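Local atomic coordinates of flavodoxin (Aquifex aeolicus, PDB entry 2ARK), a protein that binds FMN and probably acts as a low-potential electron donor to a number of redox enzymes. Residues 98-103 with 131-136; 41-46 with 68-73. All coordinates share one frame; numbering follows the deposited sequence.

Contact 1. Residues 98-103 with 131-136; sequences GGWGGG and KKFTLH
W100 and F133 meet obliquely, the CZ2 and CH2 atoms of the indole against CE2 and CZ of the phenyl ring, with the planes of the indole six-membered ring and the phenyl ring at 86° and their centroids 5.7 Å apart. The nearest pair is W100 CH2 and F133 CE2, at 3.5 Å. F133 CZ stands almost as near to W100 CH2, at 3.6 Å, whereas W100 CZ2, in the plane of the F133 ring at its edge, is slightly further from F133 CE2, at 3.8 Å. The two side chains cross at about a right angle; 69 Å² is buried, both sides summed. The indole is carried across by chi1 of -61°, with CG opposite the carbonyl carbon. W100 occupies the second position of a type II turn from G99 to G102, where G101 takes the positive phi and the closing bond, G102 N to G99 O, is weak. The turn lies in the loop joining strand 90-97 to helix 104-117, at the C-terminal end of a flavodoxin-fold strand, where the flavodoxin family places an FMN-bordering loop. F133 lies in the short, weakly bonded strand of about 133-135 and also packs on E149, E150 and A153 of helix 148-168. W100 of a second subunit meets both W100 and F133, bringing the aromatic pair into a subunit interface.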
loop_
_atom_site.group_PDB
_atom_site.type_symbol
_atom_site.label_atom_id
_atom_site.label_comp_id
_atom_site.label_asym_id
_atom_site.label_seq_id
_atom_site.Cartn_x
_atom_site.Cartn_y
_atom_site.Cartn_z
ATOM N N GLY A 98 -3.333 -1.124 18.436
ATOM C CA GLY A 98 -3.011 -0.655 19.771
ATOM C C GLY A 98 -3.359 0.813 19.915
ATOM O O GLY A 98 -3.668 1.283 21.007
ATOM N N GLY A 99 -3.352 1.532 18.800
ATOM C CA GLY A 99 -3.511 2.973 18.841
ATOM C C GLY A 99 -3.920 3.538 17.503
ATOM O O GLY A 99 -3.672 2.912 16.461
ATOM N N TRP A 100 -4.588 4.699 17.542
ATOM C CA TRP A 100 -4.783 5.536 16.357
ATOM C C TRP A 100 -3.427 5.990 15.866
ATOM O O TRP A 100 -2.567 6.423 16.665
ATOM C CB TRP A 100 -5.698 6.739 16.671
ATOM C CG TRP A 100 -7.005 6.263 17.099
ATOM C CD1 TRP A 100 -7.469 6.163 18.387
ATOM C CD2 TRP A 100 -8.014 5.693 16.256
ATOM N NE1 TRP A 100 -8.732 5.594 18.389
ATOM C CE2 TRP A 100 -9.087 5.296 17.094
ATOM C CE3 TRP A 100 -8.127 5.497 14.869
ATOM C CZ2 TRP A 100 -10.265 4.717 16.587
ATOM C CZ3 TRP A 100 -9.309 4.909 14.362
ATOM C CH2 TRP A 100 -10.357 4.536 15.225
ATOM N N GLY A 101 -3.235 5.875 14.557
ATOM C CA GLY A 101 -1.940 6.117 13.928
ATOM C C GLY A 101 -1.048 4.880 14.001
ATOM O O GLY A 101 0.131 4.932 13.652
ATOM N N GLY A 102 -1.640 3.767 14.436
ATOM C CA GLY A 102 -0.922 2.529 14.720
ATOM C C GLY A 102 -0.908 1.543 13.595
ATOM O O GLY A 102 -0.236 0.514 13.680
ATOM N N GLY A 103 -1.677 1.811 12.551
ATOM C CA GLY A 103 -1.534 1.029 11.327
ATOM C C GLY A 103 -2.720 0.195 10.983
ATOM O O GLY A 103 -2.587 -0.732 10.208
ATOM N N LYS A 131 -19.350 11.996 13.252
ATOM C CA LYS A 131 -19.004 13.283 12.643
ATOM C C LYS A 131 -17.590 13.242 12.044
ATOM O O LYS A 131 -17.351 13.796 10.969
ATOM C CB LYS A 131 -19.119 14.376 13.700
ATOM C CG LYS A 131 -19.370 15.755 13.190
ATOM C CD LYS A 131 -19.786 16.615 14.395
ATOM C CE LYS A 131 -20.782 17.719 14.026
ATOM N NZ LYS A 131 -21.514 18.121 15.230
ATOM N N LYS A 132 -16.675 12.580 12.758
ATOM C CA LYS A 132 -15.286 12.386 12.321
ATOM C C LYS A 132 -14.922 10.891 12.329
ATOM O O LYS A 132 -13.799 10.511 12.658
ATOM C CB LYS A 132 -14.332 13.154 13.250
ATOM C CG LYS A 132 -14.387 14.625 13.069
ATOM C CD LYS A 132 -13.185 15.353 13.659
ATOM C CE LYS A 132 -13.003 16.710 12.935
ATOM N NZ LYS A 132 -12.929 16.557 11.398
ATOM N N PHE A 133 -15.879 10.040 11.997
ATOM C CA PHE A 133 -15.648 8.627 12.097
ATOM C C PHE A 133 -16.178 7.862 10.879
ATOM O O PHE A 133 -17.395 7.811 10.638
ATOM C CB PHE A 133 -16.184 8.051 13.426
ATOM C CG PHE A 133 -15.424 6.848 13.888
ATOM C CD1 PHE A 133 -15.802 5.567 13.481
ATOM C CD2 PHE A 133 -14.291 6.989 14.671
ATOM C CE1 PHE A 133 -15.060 4.441 13.852
ATOM C CE2 PHE A 133 -13.553 5.869 15.082
ATOM C CZ PHE A 133 -13.931 4.591 14.658
ATOM N N THR A 134 -15.246 7.239 10.144
ATOM C CA THR A 134 -15.583 6.512 8.926
ATOM C C THR A 134 -14.854 5.166 8.776
ATOM O O THR A 134 -14.266 4.649 9.733
ATOM C CB THR A 134 -15.480 7.419 7.677
ATOM O OG1 THR A 134 -16.137 6.796 6.579
ATOM C CG2 THR A 134 -14.035 7.774 7.310
ATOM N N LEU A 135 -14.915 4.576 7.582
ATOM C CA LEU A 135 -14.435 3.216 7.392
ATOM C C LEU A 135 -14.106 2.956 5.921
ATOM O O LEU A 135 -14.463 1.910 5.340
ATOM C CB LEU A 135 -15.455 2.212 7.965
ATOM C CG LEU A 135 -16.938 2.171 7.552
ATOM C CD1 LEU A 135 -17.425 0.708 7.541
ATOM C CD2 LEU A 135 -17.823 3.066 8.459
ATOM N N HIS A 136 -13.354 3.898 5.345
ATOM C CA HIS A 136 -13.058 3.918 3.912
ATOM C C HIS A 136 -12.360 2.691 3.329
ATOM O O HIS A 136 -12.552 2.371 2.141
ATOM C CB HIS A 136 -12.279 5.199 3.528
ATOM C CG HIS A 136 -13.079 6.449 3.645
ATOM N ND1 HIS A 136 -14.410 6.456 3.999
ATOM C CD2 HIS A 136 -12.745 7.742 3.427
ATOM C CE1 HIS A 136 -14.860 7.695 4.007
ATOM N NE2 HIS A 136 -13.870 8.494 3.656
#

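Contact 2. Residues 41-46 with 68-73; sequences HVDEAT and SWKMKR
The first turn of helix 69-78 packs, through K70 and M71, against V42 and D43 of the turn that leaves strand 35-41. V42 and M71 have the closest CA pair across the two segments, 6.4 Å apart. V42 points its CB toward the helix; chi1 of 65° sets CG2 anti to the backbone N, and this methyl comes to 3.7 Å from K70 O, a backbone carbonyl. The selenomethionine M71 bends at both chi2 and chi3, curling its end back so that CE lies 4.2 Å from V42 CB. In the parallel sheet of the flavodoxin fold, strand 5-11 runs between strands 35-41 and 55-61, and the contact bridges it on the face carrying helix 104-117: M71 also touches I10 and M114. S68 is the N-cap of the helix, its OG accepting from M71 N at 3.2 Å in a nearly straight bond (163°), while D12 holds the same hydroxyl. At the outer rim K70 extends beyond CG and passes obliquely to D43. K70 CD lies 3.7 Å from D43 OD1, and K70 NZ makes a long salt bridge of 3.8 Å to the same oxygen. With an alanine in place of K70, the D43 carboxylate is likely to lose its long ammonium partner and the alkyl chain beside OD1, leaving it more open toward the helix. D43 OD2 takes a weak hydrogen bond from H41 NE2, and E44 OE1 receives H41 N on its anti side, 24° out of the carboxylate plane.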
loop_
_atom_site.group_PDB
_atom_site.type_symbol
_atom_site.label_atom_id
_atom_site.label_comp_id
_atom_site.label_asym_id
_atom_site.label_seq_id
_atom_site.Cartn_x
_atom_site.Cartn_y
_atom_site.Cartn_z
ATOM N N HIS A 41 -13.869 -18.006 13.952
ATOM C CA HIS A 41 -12.451 -17.744 14.192
ATOM C C HIS A 41 -11.640 -18.504 13.088
ATOM O O HIS A 41 -12.067 -19.563 12.607
ATOM C CB HIS A 41 -12.071 -18.176 15.624
ATOM C CG HIS A 41 -10.623 -17.989 15.959
ATOM N ND1 HIS A 41 -10.086 -16.768 16.303
ATOM C CD2 HIS A 41 -9.598 -18.871 16.007
ATOM C CE1 HIS A 41 -8.788 -16.900 16.526
ATOM N NE2 HIS A 41 -8.465 -18.167 16.348
ATOM N N VAL A 42 -10.498 -17.951 12.680
ATOM C CA VAL A 42 -9.634 -18.600 11.691
ATOM C C VAL A 42 -9.312 -20.104 11.957
ATOM O O VAL A 42 -9.280 -20.892 11.004
ATOM C CB VAL A 42 -8.334 -17.785 11.414
ATOM C CG1 VAL A 42 -7.448 -17.719 12.620
ATOM C CG2 VAL A 42 -7.572 -18.381 10.278
ATOM N N ASP A 43 -9.085 -20.490 13.225
ATOM C CA ASP A 43 -8.785 -21.886 13.591
ATOM C C ASP A 43 -10.003 -22.793 13.411
ATOM O O ASP A 43 -9.858 -24.010 13.319
ATOM C CB ASP A 43 -8.418 -22.030 15.071
ATOM C CG ASP A 43 -7.151 -21.298 15.474
ATOM O OD1 ASP A 43 -6.208 -21.130 14.655
ATOM O OD2 ASP A 43 -7.122 -20.908 16.667
ATOM N N GLU A 44 -11.191 -22.196 13.406
ATOM C CA GLU A 44 -12.465 -22.879 13.229
ATOM C C GLU A 44 -12.804 -23.052 11.746
ATOM O O GLU A 44 -13.449 -24.011 11.373
ATOM C CB GLU A 44 -13.536 -21.973 13.837
ATOM C CG GLU A 44 -14.559 -22.567 14.760
ATOM C CD GLU A 44 -15.699 -21.546 15.106
ATOM O OE1 GLU A 44 -15.433 -20.299 15.233
ATOM O OE2 GLU A 44 -16.866 -22.022 15.268
ATOM N N ALA A 45 -12.385 -22.099 10.914
ATOM C CA ALA A 45 -12.853 -21.947 9.528
ATOM C C ALA A 45 -12.352 -22.996 8.541
ATOM O O ALA A 45 -11.275 -23.573 8.719
ATOM C CB ALA A 45 -12.521 -20.554 9.009
ATOM N N THR A 46 -13.142 -23.235 7.497
ATOM C CA THR A 46 -12.787 -24.234 6.491
ATOM C C THR A 46 -12.850 -23.644 5.081
ATOM O O THR A 46 -13.507 -22.634 4.847
ATOM C CB THR A 46 -13.729 -25.461 6.542
ATOM O OG1 THR A 46 -15.078 -25.019 6.351
ATOM C CG2 THR A 46 -13.640 -26.184 7.875
ATOM N N SER A 68 -2.499 -10.847 10.518
ATOM C CA SER A 68 -1.783 -11.781 11.352
ATOM C C SER A 68 -1.271 -12.975 10.538
ATOM O O SER A 68 -1.776 -13.305 9.429
ATOM C CB SER A 68 -2.691 -12.271 12.460
ATOM O OG SER A 68 -3.629 -13.164 11.935
ATOM N N TRP A 69 -0.283 -13.638 11.099
ATOM C CA TRP A 69 0.298 -14.767 10.426
ATOM C C TRP A 69 -0.700 -15.937 10.312
ATOM O O TRP A 69 -0.647 -16.700 9.313
ATOM C CB TRP A 69 1.634 -15.160 11.074
ATOM C CG TRP A 69 1.568 -15.904 12.369
ATOM C CD1 TRP A 69 1.754 -15.387 13.615
ATOM C CD2 TRP A 69 1.369 -17.334 12.552
ATOM N NE1 TRP A 69 1.671 -16.398 14.565
ATOM C CE2 TRP A 69 1.388 -17.584 13.942
ATOM C CE3 TRP A 69 1.136 -18.412 11.671
ATOM C CZ2 TRP A 69 1.208 -18.873 14.480
ATOM C CZ3 TRP A 69 0.933 -19.685 12.203
ATOM C CH2 TRP A 69 0.995 -19.910 13.601
ATOM N N LYS A 70 -1.607 -16.073 11.293
ATOM C CA LYS A 70 -2.594 -17.152 11.234
ATOM C C LYS A 70 -3.619 -16.869 10.130
ATOM O O LYS A 70 -4.027 -17.795 9.442
ATOM C CB LYS A 70 -3.251 -17.483 12.605
ATOM C CG LYS A 70 -2.446 -18.488 13.478
ATOM C CD LYS A 70 -3.256 -18.968 14.673
ATOM C CE LYS A 70 -2.481 -19.849 15.638
ATOM N NZ LYS A 70 -3.248 -20.224 16.916
HETATM N N MSE A 71 -4.007 -15.610 9.925
HETATM C CA MSE A 71 -4.894 -15.312 8.820
HETATM C C MSE A 71 -4.206 -15.490 7.467
HETATM O O MSE A 71 -4.779 -16.046 6.545
HETATM C CB MSE A 71 -5.523 -13.937 8.951
HETATM C CG MSE A 71 -6.560 -13.669 7.887
HETATM SE SE MSE A 71 -8.197 -14.836 8.077
HETATM C CE MSE A 71 -8.990 -14.060 9.703
ATOM N N LYS A 72 -2.966 -15.031 7.370
ATOM C CA LYS A 72 -2.140 -15.235 6.198
ATOM C C LYS A 72 -1.978 -16.729 5.892
ATOM O O LYS A 72 -2.078 -17.143 4.724
ATOM C CB LYS A 72 -0.769 -14.542 6.405
ATOM C CG LYS A 72 0.110 -14.507 5.181
ATOM C CD LYS A 72 -0.371 -13.487 4.112
ATOM C CE LYS A 72 -0.032 -13.940 2.680
ATOM N NZ LYS A 72 1.418 -14.267 2.585
ATOM N N ARG A 73 -1.769 -17.553 6.921
ATOM C CA ARG A 73 -1.560 -18.996 6.698
ATOM C C ARG A 73 -2.831 -19.681 6.185
ATOM O O ARG A 73 -2.776 -20.577 5.342
ATOM C CB ARG A 73 -1.063 -19.660 7.972
ATOM C CG ARG A 73 -0.835 -21.183 7.905
ATOM C CD ARG A 73 -1.408 -21.727 9.168
ATOM N NE ARG A 73 -0.403 -22.298 9.996
ATOM C CZ ARG A 73 -0.496 -22.545 11.301
ATOM N NH1 ARG A 73 0.553 -23.110 11.864
ATOM N NH2 ARG A 73 -1.570 -22.221 12.046
#

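Along the chain contact 2 closes before contact 1 opens, and both belong to the one flavodoxin fold. Their centres are 24 Å apart and their nearest atoms about 10 Å, so they do not touch. The central parallel sheet, at whose C-terminal edge flavodoxins bind FMN, relates them: residues 41-46 and 98-103 directly follow strands 35-41 and 90-97, residues 68-73 come after a loop from strand 55-61, and residues 131-136 lie beyond strand 121-128. Helix 104-117, which starts just past the loop of contact 1, reaches M71 of contact 2 through M114. Contact 1 borders mainly the second subunit, with H136 also touching the third, and contact 2 borders the fourth, so they face different neighbours.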